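Local atomic coordinates of phenazine-1-carboxylate N-methyltransferase (Pseudomonas aeruginosa, PDB entry 2IP2), a protein that transfers a methyl group from S-adenosyl-L-methionine to phenazine-1-carboxylate, giving 5-methylphenazine-1-carboxylate in the biosynthesis of the blue virulence pigment pyocyanin. Residues L31-L36 with H59-L64; S43-A48 with G73-G78; R253-C258 with G266-I271; D307-G312 with R327-A332. All coordinates share one frame; numbering follows the deposited sequence. Where two conformers were deposited one is given.

Overall arrangement
The four contacts illustrate how a two-domain methyltransferase is assembled from local packing units. Contacts 1 and 2 come first along the chain, with their segments alternating, and both belong to the N-terminal dimerisation domain; their centres are about 9 Å apart, and H59 and D44 join them. Contacts 3 and 4 follow in series. Their centres are about 8 Å apart, and each packs a helix on one of two neighbouring antiparallel strands, 267-272 and 326-333, of the seven-stranded Rossmann-like sheet. The two pairs lie on opposite sides of the chain's centre, 46 to 54 Å apart between centres, the first in the dimerisation part, the second in the part with the predicted cofactor site.

Contact 1 (L31-L36 with H59-L64); sequences LGLADL and HRLMRL
L33, L61 and M62 account for almost all of the surface buried here, and one methyl group does most of the work. CD1 of L33 lies 4.0 Å from CD2 of L61 and, with much the same spacing, 3.9 Å from SD of M62. The extended form of L33 (chi2 -173°) makes CD1 its leading branch, while in L61 it is CD2 that reaches farthest from the helix. The two leucines meet at a slant. M62 behaves differently: its chain bends at both chi2 and chi3 (-64° and -57°), and this curls the sulfur round beside L33, the two side chains running past each other in opposite senses. The setting is the winged-helix type of dimerisation domain found in this methyltransferase family, in which helices 33-38 and 55-67 share a core with helix 6-30 and the short strand 71-72. A28 and V51 also pack on L33, C24 and V27 on L61, and F71 touches both L33 and M62. The chain enters helix 33-38 through G32, which ends the preceding helix in a Schellman motif with positive phi and serves at once as N-cap of the next, its O accepting from L36 N at 2.9 Å. On helix 55-67, R60 and R63 both form salt bridges with D288 of the second subunit, and L64 packs on V289 of that same neighbouring chain.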
loop_
_atom_site.group_PDB
_atom_site.type_symbol
_atom_site.label_atom_id
_atom_site.label_comp_id
_atom_site.label_asym_id
_atom_site.label_seq_id
_atom_site.Cartn_x
_atom_site.Cartn_y
_atom_site.Cartn_z
ATOM N N LEU A 31 3.900 16.511 6.889
ATOM C CA LEU A 31 4.868 17.182 7.779
ATOM C C LEU A 31 5.877 18.109 7.061
ATOM O O LEU A 31 6.606 18.866 7.746
ATOM C CB LEU A 31 5.629 16.152 8.592
ATOM C CG LEU A 31 4.761 15.387 9.604
ATOM C CD1 LEU A 31 5.711 14.523 10.382
ATOM C CD2 LEU A 31 3.877 16.300 10.525
ATOM N N GLY A 32 5.920 18.033 5.738
ATOM C CA GLY A 32 6.849 18.842 4.912
ATOM C C GLY A 32 8.318 18.484 5.147
ATOM O O GLY A 32 9.204 19.308 4.966
ATOM N N LEU A 33 8.585 17.225 5.471
ATOM C CA LEU A 33 9.975 16.747 5.695
ATOM C C LEU A 33 10.935 17.010 4.520
ATOM O O LEU A 33 12.082 17.388 4.707
ATOM C CB LEU A 33 9.996 15.250 6.040
ATOM C CG LEU A 33 9.244 14.833 7.292
ATOM C CD1 LEU A 33 9.521 13.321 7.561
ATOM C CD2 LEU A 33 9.611 15.707 8.506
ATOM N N ALA A 34 10.456 16.806 3.313
ATOM C CA ALA A 34 11.276 17.070 2.164
ATOM C C ALA A 34 11.694 18.546 2.031
ATOM O O ALA A 34 12.840 18.813 1.652
ATOM C CB ALA A 34 10.545 16.619 0.899
ATOM N N ASP A 35 10.773 19.467 2.299
ATOM C CA ASP A 35 11.052 20.920 2.350
ATOM C C ASP A 35 12.013 21.279 3.465
ATOM O O ASP A 35 13.016 21.970 3.227
ATOM C CB ASP A 35 9.744 21.682 2.501
ATOM C CG ASP A 35 8.750 21.288 1.388
ATOM O OD1 ASP A 35 9.192 21.306 0.203
ATOM O OD2 ASP A 35 7.592 20.923 1.700
ATOM N N LEU A 36 11.720 20.793 4.673
ATOM C CA LEU A 36 12.626 20.992 5.804
ATOM C C LEU A 36 14.029 20.524 5.476
ATOM O O LEU A 36 15.012 21.268 5.684
ATOM C CB LEU A 36 12.090 20.310 7.095
ATOM C CG LEU A 36 10.716 20.825 7.567
ATOM C CD1 LEU A 36 10.183 19.983 8.637
ATOM C CD2 LEU A 36 10.806 22.277 8.126
ATOM N N HIS A 59 13.389 9.439 13.871
ATOM C CA HIS A 59 14.408 8.485 13.505
ATOM C C HIS A 59 13.804 7.246 12.863
ATOM O O HIS A 59 14.316 6.740 11.813
ATOM C CB HIS A 59 15.254 8.049 14.708
ATOM C CG HIS A 59 16.370 7.119 14.319
ATOM N ND1 HIS A 59 17.489 7.559 13.639
ATOM C CD2 HIS A 59 16.514 5.778 14.456
ATOM C CE1 HIS A 59 18.287 6.528 13.395
ATOM N NE2 HIS A 59 17.716 5.435 13.873
ATOM N N ARG A 60 12.740 6.720 13.478
ATOM C CA ARG A 60 12.161 5.471 12.974
ATOM C C ARG A 60 11.429 5.666 11.646
ATOM O O ARG A 60 11.457 4.798 10.728
ATOM C CB ARG A 60 11.245 4.890 14.023
ATOM C CG ARG A 60 12.064 4.400 15.267
ATOM C CD ARG A 60 11.186 4.250 16.463
ATOM N NE ARG A 60 10.405 3.004 16.357
ATOM C CZ ARG A 60 9.593 2.530 17.288
ATOM N NH1 ARG A 60 9.309 3.232 18.394
ATOM N NH2 ARG A 60 9.000 1.348 17.092
ATOM N N LEU A 61 10.735 6.793 11.546
ATOM C CA LEU A 61 10.111 7.129 10.266
ATOM C C LEU A 61 11.167 7.270 9.172
ATOM O O LEU A 61 11.015 6.747 8.067
ATOM C CB LEU A 61 9.231 8.407 10.402
ATOM C CG LEU A 61 8.569 8.950 9.089
ATOM C CD1 LEU A 61 7.590 7.933 8.535
ATOM C CD2 LEU A 61 7.826 10.240 9.509
ATOM N N MET A 62 12.224 8.059 9.452
ATOM C CA MET A 62 13.223 8.353 8.423
ATOM C C MET A 62 13.997 7.063 8.042
ATOM O O MET A 62 14.293 6.893 6.874
ATOM C CB MET A 62 14.197 9.459 8.883
ATOM C CG MET A 62 13.556 10.886 9.033
ATOM S SD MET A 62 12.985 11.483 7.430
ATOM C CE MET A 62 14.470 11.418 6.403
ATOM N N ARG A 63 14.334 6.210 9.022
ATOM C CA ARG A 63 14.966 4.920 8.770
ATOM C C ARG A 63 14.168 4.109 7.723
ATOM O O ARG A 63 14.742 3.560 6.762
ATOM C CB ARG A 63 14.992 4.115 10.072
ATOM C CG ARG A 63 15.811 2.908 10.033
ATOM C CD ARG A 63 16.247 2.627 11.494
ATOM N NE ARG A 63 15.129 2.243 12.351
ATOM C CZ ARG A 63 15.321 1.638 13.505
ATOM N NH1 ARG A 63 16.582 1.402 13.890
ATOM N NH2 ARG A 63 14.299 1.242 14.247
ATOM N N LEU A 64 12.851 4.062 7.928
ATOM C CA LEU A 64 11.935 3.405 7.003
ATOM C C LEU A 64 11.976 4.031 5.598
ATOM O O LEU A 64 12.123 3.331 4.586
ATOM C CB LEU A 64 10.506 3.489 7.586
ATOM C CG LEU A 64 9.415 2.744 6.827
ATOM C CD1 LEU A 64 8.292 2.421 7.793
ATOM C CD2 LEU A 64 8.901 3.583 5.634
#

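Contact 2 (S43-A48 with G73-G78); sequences SDETLA and GDTRDG
T75 meets the first turn of helix 44-51 through its hydroxyl, which accepts a nearly straight hydrogen bond from the backbone of D44 (D44 N to T75 OG1 2.9 Å, 174° at the hydrogen). With OG1 anti to the backbone N of T75 (chi1 -170°), the oxygen projects at the start of the helix, just past the N-cap residue S43, whose CB also rests on it. This is the tight side. The D44 and T75 side chains cross at about a right angle, with OD2 of D44 3.3 Å from CB of T75, and the D44 carboxylate is gripped from elsewhere: OD1 bonds to Y79 OH and OD2 to H59 ND1. T75 lies in the turn between strands 71-72 and 78-81, the hairpin that forms the wing of a winged-helix domain, so the bond fastens the wing's tip to a helix of the domain body. Within that turn D74 forms an Asx motif, its OD1 accepting from D77 N at 2.9 Å. The outer side is looser. E45 is exposed and bends at chi2 to bring its carboxylate over; its OE1 stops 3.6 Å from T75 OG1, and water 1 bridges the two, donating to E45 OE1 at 2.6 Å and also bonded to T75 OG1. S43 OG, for its part, pairs with T46 OG1 one turn along, 3.1 Å away.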
loop_
_atom_site.group_PDB
_atom_site.type_symbol
_atom_site.label_atom_id
_atom_site.label_comp_id
_atom_site.label_asym_id
_atom_site.label_seq_id
_atom_site.Cartn_x
_atom_site.Cartn_y
_atom_site.Cartn_z
ATOM N N SER A 43 18.626 16.675 10.764
ATOM C CA SER A 43 18.797 15.611 11.772
ATOM C C SER A 43 17.468 15.230 12.440
ATOM O O SER A 43 16.503 16.002 12.407
ATOM C CB SER A 43 19.806 16.037 12.866
ATOM O OG SER A 43 19.230 17.026 13.684
ATOM N N ASP A 44 17.444 14.096 13.135
ATOM C CA ASP A 44 16.211 13.667 13.863
ATOM C C ASP A 44 15.793 14.729 14.850
ATOM O O ASP A 44 14.636 15.062 14.941
ATOM C CB ASP A 44 16.413 12.329 14.585
ATOM C CG ASP A 44 16.817 11.197 13.649
ATOM O OD1 ASP A 44 16.388 11.234 12.483
ATOM O OD2 ASP A 44 17.539 10.256 14.080
ATOM N N GLU A 45 16.764 15.293 15.561
ATOM C CA GLU A 45 16.496 16.306 16.567
ATOM C C GLU A 45 15.908 17.629 15.994
ATOM O O GLU A 45 14.897 18.151 16.481
ATOM C CB GLU A 45 17.797 16.544 17.353
ATOM C CG GLU A 45 18.334 15.292 18.158
ATOM C CD GLU A 45 19.116 14.245 17.297
ATOM O OE1 GLU A 45 19.606 14.609 16.198
ATOM O OE2 GLU A 45 19.220 13.035 17.717
ATOM N N THR A 46 16.550 18.176 14.969
ATOM C CA THR A 46 16.046 19.424 14.387
ATOM C C THR A 46 14.758 19.221 13.588
ATOM O O THR A 46 13.869 20.038 13.656
ATOM C CB THR A 46 17.089 20.140 13.529
ATOM O OG1 THR A 46 17.511 19.283 12.463
ATOM C CG2 THR A 46 18.331 20.518 14.430
ATOM N N LEU A 47 14.643 18.082 12.906
ATOM C CA LEU A 47 13.343 17.735 12.259
ATOM C C LEU A 47 12.186 17.621 13.278
ATOM O O LEU A 47 11.146 18.226 13.105
ATOM C CB LEU A 47 13.528 16.447 11.472
ATOM C CG LEU A 47 14.233 16.662 10.113
ATOM C CD1 LEU A 47 14.588 15.292 9.482
ATOM C CD2 LEU A 47 13.355 17.520 9.190
ATOM N N ALA A 48 12.421 16.905 14.386
ATOM C CA ALA A 48 11.454 16.754 15.454
ATOM C C ALA A 48 10.974 18.047 16.073
ATOM O O ALA A 48 9.754 18.230 16.294
ATOM C CB ALA A 48 11.944 15.733 16.535
ATOM N N GLY A 73 20.814 9.334 3.274
ATOM C CA GLY A 73 21.717 9.819 4.318
ATOM C C GLY A 73 21.282 9.341 5.678
ATOM O O GLY A 73 20.528 8.390 5.781
ATOM N N ASP A 74 21.713 10.037 6.724
ATOM C CA ASP A 74 21.454 9.588 8.102
ATOM C C ASP A 74 21.477 10.771 9.032
ATOM O O ASP A 74 21.801 11.827 8.587
ATOM C CB ASP A 74 22.462 8.494 8.527
ATOM C CG ASP A 74 23.902 8.990 8.639
ATOM O OD1 ASP A 74 24.192 10.185 8.809
ATOM O OD2 ASP A 74 24.786 8.116 8.575
ATOM N N THR A 75 21.060 10.617 10.280
ATOM C CA THR A 75 20.932 11.767 11.167
ATOM C C THR A 75 22.275 12.472 11.483
ATOM O O THR A 75 22.295 13.668 11.679
ATOM C CB THR A 75 20.191 11.403 12.463
ATOM O OG1 THR A 75 19.880 12.598 13.182
ATOM C CG2 THR A 75 21.028 10.415 13.331
ATOM N N ARG A 76 23.361 11.709 11.547
ATOM C CA ARG A 76 24.646 12.273 11.964
ATOM C C ARG A 76 25.184 13.210 10.888
ATOM O O ARG A 76 25.388 14.391 11.146
ATOM C CB ARG A 76 25.655 11.166 12.279
ATOM C CG ARG A 76 26.758 11.694 13.217
ATOM C CD ARG A 76 27.291 10.619 14.107
ATOM N NE ARG A 76 26.611 10.594 15.395
ATOM C CZ ARG A 76 26.671 9.549 16.203
ATOM N NH1 ARG A 76 27.340 8.484 15.809
ATOM N NH2 ARG A 76 26.041 9.555 17.377
ATOM N N ASP A 77 25.356 12.670 9.669
ATOM C CA ASP A 77 25.874 13.470 8.560
ATOM C C ASP A 77 24.779 14.346 7.955
ATOM O O ASP A 77 25.067 15.329 7.249
ATOM C CB ASP A 77 26.470 12.558 7.479
ATOM C CG ASP A 77 27.497 11.571 8.043
ATOM O OD1 ASP A 77 28.283 11.993 8.922
ATOM O OD2 ASP A 77 27.485 10.365 7.634
ATOM N N GLY A 78 23.522 13.994 8.232
ATOM C CA GLY A 78 22.400 14.750 7.729
ATOM C C GLY A 78 21.591 13.988 6.688
ATOM O O GLY A 78 22.129 13.268 5.889
HETATM O O HOH W 1 21.612 13.465 14.901
#

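Contact 3 (R253-C258 with G266-I271); sequences RLLGNC and GRVVVI
C258 and V268 touch at the foot of a strand whose flat groups lie beside them: the guanidinium of R267 and the carbonyl of G266. The A332 methyl lies over one face of the guanidinium, toward NH2. At the edge, G266 O lies only 4° out of the guanidinium plane and receives NH2 of R267 at 3.2 Å. The carbonyl is used less conventionally. The donor stands above its plane, 62° out of it and well away from the lone-pair directions. NE of R267 forms a salt bridge with E317 on strand 314-322, which gives the charged group a second fixed point. V268, the next residue along the strand, carries the contact with the helix. Its CG2 is met by CB of C258 at 3.7 Å; chi1 of -63° swings the cysteine SG beside its own backbone N, and it is the methylene carbon that meets the valine. V268 turns the other branch to L255, one helical turn before C258: CG1 of V268 and CD2 of L255 are 4.5 Å apart, a looser fit than the first. The contact is thus wholly apolar, with all three residues buried. Y237 and F314 also pack on V268, and L239 on L255, so residues of strands 236-240 and 314-322 extend the same core. Helix 248-261 lies between parallel strands 236-240 and 267-272 in sequence and packs back on the second of them, the beta-alpha-beta crossover from which the Rossmann-like domain of class I methyltransferases is built.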
loop_
_atom_site.group_PDB
_atom_site.type_symbol
_atom_site.label_atom_id
_atom_site.label_comp_id
_atom_site.label_asym_id
_atom_site.label_seq_id
_atom_site.Cartn_x
_atom_site.Cartn_y
_atom_site.Cartn_z
ATOM N N ARG A 253 -20.817 11.568 -32.272
ATOM C CA ARG A 253 -21.126 12.979 -32.569
ATOM C C ARG A 253 -19.861 13.846 -32.446
ATOM O O ARG A 253 -19.574 14.639 -33.327
ATOM C CB ARG A 253 -22.220 13.586 -31.693
ATOM C CG ARG A 253 -23.649 12.976 -31.806
ATOM C CD ARG A 253 -24.722 13.936 -31.219
ATOM N NE ARG A 253 -24.745 15.214 -31.941
ATOM C CZ ARG A 253 -25.423 15.439 -33.074
ATOM N NH1 ARG A 253 -26.179 14.478 -33.610
ATOM N NH2 ARG A 253 -25.360 16.634 -33.654
ATOM N N LEU A 254 -19.085 13.643 -31.382
ATOM C CA LEU A 254 -17.885 14.455 -31.162
ATOM C C LEU A 254 -16.865 14.231 -32.299
ATOM O O LEU A 254 -16.331 15.174 -32.912
ATOM C CB LEU A 254 -17.259 14.087 -29.786
ATOM C CG LEU A 254 -15.942 14.783 -29.524
ATOM C CD1 LEU A 254 -16.197 16.278 -29.323
ATOM C CD2 LEU A 254 -15.327 14.149 -28.258
ATOM N N LEU A 255 -16.604 12.978 -32.586
ATOM C CA LEU A 255 -15.629 12.626 -33.588
ATOM C C LEU A 255 -15.998 13.168 -34.973
ATOM O O LEU A 255 -15.115 13.601 -35.723
ATOM C CB LEU A 255 -15.401 11.119 -33.624
ATOM C CG LEU A 255 -14.680 10.553 -32.385
ATOM C CD1 LEU A 255 -14.721 9.032 -32.421
ATOM C CD2 LEU A 255 -13.260 11.074 -32.322
ATOM N N GLY A 256 -17.295 13.137 -35.287
ATOM C CA GLY A 256 -17.820 13.708 -36.554
ATOM C C GLY A 256 -17.687 15.217 -36.600
ATOM O O GLY A 256 -17.294 15.809 -37.637
ATOM N N ASN A 257 -18.007 15.848 -35.464
ATOM C CA ASN A 257 -17.745 17.293 -35.265
ATOM C C ASN A 257 -16.294 17.668 -35.548
ATOM O O ASN A 257 -16.015 18.600 -36.326
ATOM C CB ASN A 257 -18.204 17.758 -33.877
ATOM C CG ASN A 257 -19.722 17.820 -33.752
ATOM O OD1 ASN A 257 -20.454 17.777 -34.766
ATOM N ND2 ASN A 257 -20.205 17.862 -32.518
ATOM N N CYS A 258 -15.369 16.926 -34.949
ATOM C CA CYS A 258 -13.952 17.110 -35.254
ATOM C C CYS A 258 -13.612 16.862 -36.746
ATOM O O CYS A 258 -12.922 17.667 -37.349
ATOM C CB CYS A 258 -13.085 16.214 -34.355
ATOM S SG CYS A 258 -13.272 16.670 -32.579
ATOM N N GLY A 266 -5.456 17.557 -40.936
ATOM C CA GLY A 266 -5.592 17.783 -39.475
ATOM C C GLY A 266 -5.465 16.460 -38.738
ATOM O O GLY A 266 -5.559 15.383 -39.356
ATOM N N ARG A 267 -5.303 16.529 -37.405
ATOM C CA ARG A 267 -5.153 15.315 -36.609
ATOM C C ARG A 267 -6.134 15.429 -35.461
ATOM O O ARG A 267 -6.405 16.523 -35.008
ATOM C CB ARG A 267 -3.715 15.159 -36.035
ATOM C CG ARG A 267 -2.573 14.861 -37.081
ATOM C CD ARG A 267 -2.970 13.633 -37.938
ATOM N NE ARG A 267 -1.948 13.186 -38.886
ATOM C CZ ARG A 267 -1.965 13.472 -40.197
ATOM N NH1 ARG A 267 -1.010 13.011 -40.984
ATOM N NH2 ARG A 267 -2.928 14.230 -40.724
ATOM N N VAL A 268 -6.681 14.291 -35.041
ATOM C CA VAL A 268 -7.360 14.188 -33.752
ATOM C C VAL A 268 -6.389 13.425 -32.851
ATOM O O VAL A 268 -5.730 12.458 -33.285
ATOM C CB VAL A 268 -8.729 13.493 -33.855
ATOM C CG1 VAL A 268 -9.166 12.906 -32.524
ATOM C CG2 VAL A 268 -9.808 14.477 -34.374
ATOM N N VAL A 269 -6.250 13.907 -31.609
ATOM C CA VAL A 269 -5.270 13.344 -30.684
ATOM C C VAL A 269 -6.028 13.023 -29.382
ATOM O O VAL A 269 -6.546 13.931 -28.715
ATOM C CB VAL A 269 -4.098 14.343 -30.405
ATOM C CG1 VAL A 269 -3.192 13.831 -29.204
ATOM C CG2 VAL A 269 -3.261 14.590 -31.694
ATOM N N VAL A 270 -6.149 11.729 -29.078
ATOM C CA VAL A 270 -6.864 11.271 -27.907
ATOM C C VAL A 270 -5.819 10.993 -26.816
ATOM O O VAL A 270 -4.818 10.260 -27.039
ATOM C CB VAL A 270 -7.606 9.980 -28.218
ATOM C CG1 VAL A 270 -8.263 9.439 -26.959
ATOM C CG2 VAL A 270 -8.652 10.186 -29.369
ATOM N N ILE A 271 -5.991 11.630 -25.663
ATOM C CA ILE A 271 -5.029 11.446 -24.567
ATOM C C ILE A 271 -5.848 10.833 -23.474
ATOM O O ILE A 271 -6.760 11.497 -22.979
ATOM C CB ILE A 271 -4.446 12.801 -24.116
ATOM C CG1 ILE A 271 -3.744 13.488 -25.284
ATOM C CG2 ILE A 271 -3.493 12.617 -22.938
ATOM C CD1 ILE A 271 -3.786 15.005 -25.177
#

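Contact 4 (D307-G312 with R327-A332); sequences DLLGRG and RMIVAA
L309 and A331 bring helix 302-311 closest to strand 326-333, their CA atoms 7.7 Å apart, with the strand extended and its alternate residues I329 and A331 directing their CB atoms at the helix. The strand belongs to the hairpin of strands 314-322 and 326-333 that ends the class I methyltransferase fold, where strand order 3-2-1-4-5-7-6 sets this last strand antiparallel between 267-272 and 314-322. Of residues 307-312, L309 is the one that touches 327-332. A chi2 near 175° sends CD1 of L309 outermost, to lie beside both strand residues: 3.6 Å from CG2 of I329 and 4.2 Å from CB of A331. The methyl therefore spans two residues of the strand. For I329 the branch in contact is CG2, anti to the backbone N, while CG1 stands beside that N (chi1 -63°). Between the two, V330 points away and packs on R267 and V269 of the neighbouring strand. The helix side of the core continues through L255, which also packs on L309 and ties this contact to helix 248-261; F314 adds to it by touching A331. The side chains of I329 and R241, the latter predicted to bind S-adenosyl-L-methionine, are about 12 Å apart, so the contact is core packing at some distance from that residue. On the outward side of helix 302-311, R311 makes a salt bridge with E248, and one face of its guanidinium lies over the L308 backbone, with CA of L308 3.9 Å above its centre.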
loop_
_atom_site.group_PDB
_atom_site.type_symbol
_atom_site.label_atom_id
_atom_site.label_comp_id
_atom_site.label_asym_id
_atom_site.label_seq_id
_atom_site.Cartn_x
_atom_site.Cartn_y
_atom_site.Cartn_z
ATOM N N ASP A 307 -11.005 1.154 -32.448
ATOM C CA ASP A 307 -12.229 0.784 -33.189
ATOM C C ASP A 307 -13.288 1.897 -33.204
ATOM O O ASP A 307 -14.009 2.084 -34.182
ATOM C CB ASP A 307 -12.862 -0.472 -32.597
ATOM C CG ASP A 307 -12.089 -1.710 -32.912
ATOM O OD1 ASP A 307 -11.138 -1.634 -33.728
ATOM O OD2 ASP A 307 -12.417 -2.752 -32.293
ATOM N N LEU A 308 -13.377 2.630 -32.100
ATOM C CA LEU A 308 -14.303 3.739 -31.989
ATOM C C LEU A 308 -13.868 4.853 -32.928
ATOM O O LEU A 308 -14.717 5.474 -33.616
ATOM C CB LEU A 308 -14.408 4.217 -30.534
ATOM C CG LEU A 308 -15.263 5.469 -30.279
ATOM C CD1 LEU A 308 -16.725 5.366 -30.749
ATOM C CD2 LEU A 308 -15.213 5.881 -28.781
ATOM N N LEU A 309 -12.557 5.090 -32.976
ATOM C CA LEU A 309 -11.957 6.093 -33.895
ATOM C C LEU A 309 -12.297 5.782 -35.350
ATOM O O LEU A 309 -12.776 6.668 -36.067
ATOM C CB LEU A 309 -10.445 6.185 -33.730
ATOM C CG LEU A 309 -10.039 6.975 -32.450
ATOM C CD1 LEU A 309 -8.520 6.937 -32.275
ATOM C CD2 LEU A 309 -10.528 8.407 -32.516
ATOM N N GLY A 310 -12.060 4.526 -35.755
ATOM C CA GLY A 310 -12.431 4.031 -37.092
ATOM C C GLY A 310 -13.903 4.233 -37.396
ATOM O O GLY A 310 -14.237 4.675 -38.495
ATOM N N ARG A 311 -14.780 3.949 -36.426
ATOM C CA ARG A 311 -16.230 4.087 -36.602
ATOM C C ARG A 311 -16.529 5.568 -36.854
ATOM O O ARG A 311 -17.467 5.923 -37.588
ATOM C CB ARG A 311 -16.932 3.619 -35.342
ATOM C CG ARG A 311 -18.069 2.622 -35.511
ATOM C CD ARG A 311 -17.901 1.403 -34.622
ATOM N NE ARG A 311 -17.984 1.671 -33.178
ATOM C CZ ARG A 311 -17.205 1.080 -32.264
ATOM N NH1 ARG A 311 -16.258 0.212 -32.630
ATOM N NH2 ARG A 311 -17.379 1.356 -30.984
ATOM N N GLY A 312 -15.698 6.444 -36.285
ATOM C CA GLY A 312 -15.895 7.869 -36.477
ATOM C C GLY A 312 -15.185 8.418 -37.705
ATOM O O GLY A 312 -15.059 9.634 -37.861
ATOM N N ARG A 327 -2.100 7.258 -22.514
ATOM C CA ARG A 327 -1.785 6.914 -23.903
ATOM C C ARG A 327 -2.023 8.131 -24.735
ATOM O O ARG A 327 -2.946 8.906 -24.441
ATOM C CB ARG A 327 -2.730 5.863 -24.407
ATOM C CG ARG A 327 -2.044 4.789 -25.164
ATOM C CD ARG A 327 -2.209 3.511 -24.354
ATOM N NE ARG A 327 -0.982 2.739 -24.279
ATOM C CZ ARG A 327 -0.891 1.547 -23.690
ATOM N NH1 ARG A 327 -1.952 0.969 -23.129
ATOM N NH2 ARG A 327 0.266 0.932 -23.674
ATOM N N MET A 328 -1.257 8.266 -25.815
ATOM C CA MET A 328 -1.549 9.332 -26.786
ATOM C C MET A 328 -1.843 8.593 -28.080
ATOM O O MET A 328 -0.987 7.861 -28.556
ATOM C CB MET A 328 -0.363 10.272 -26.985
ATOM C CG MET A 328 -0.652 11.378 -28.082
ATOM S SD MET A 328 0.745 12.507 -28.329
ATOM C CE MET A 328 1.818 11.453 -29.316
ATOM N N ILE A 329 -3.043 8.761 -28.603
ATOM C CA ILE A 329 -3.436 8.104 -29.879
ATOM C C ILE A 329 -3.651 9.224 -30.923
ATOM O O ILE A 329 -4.578 10.030 -30.778
ATOM C CB ILE A 329 -4.691 7.251 -29.686
ATOM C CG1 ILE A 329 -4.421 6.097 -28.674
ATOM C CG2 ILE A 329 -5.186 6.661 -31.019
ATOM C CD1 ILE A 329 -5.719 5.483 -28.073
ATOM N N VAL A 330 -2.793 9.251 -31.962
ATOM C CA VAL A 330 -2.928 10.234 -33.044
ATOM C C VAL A 330 -3.660 9.586 -34.245
ATOM O O VAL A 330 -3.290 8.481 -34.691
ATOM C CB VAL A 330 -1.576 10.859 -33.444
ATOM C CG1 VAL A 330 -1.806 11.997 -34.472
ATOM C CG2 VAL A 330 -0.859 11.429 -32.208
ATOM N N ALA A 331 -4.713 10.236 -34.738
ATOM C CA ALA A 331 -5.434 9.678 -35.880
ATOM C C ALA A 331 -5.632 10.787 -36.926
ATOM O O ALA A 331 -5.738 11.971 -36.578
ATOM C CB ALA A 331 -6.762 9.075 -35.449
ATOM N N ALA A 332 -5.612 10.397 -38.201
ATOM C CA ALA A 332 -5.978 11.323 -39.309
ATOM C C ALA A 332 -7.276 10.886 -39.960
ATOM O O ALA A 332 -7.799 9.787 -39.709
ATOM C CB ALA A 332 -4.866 11.427 -40.337
#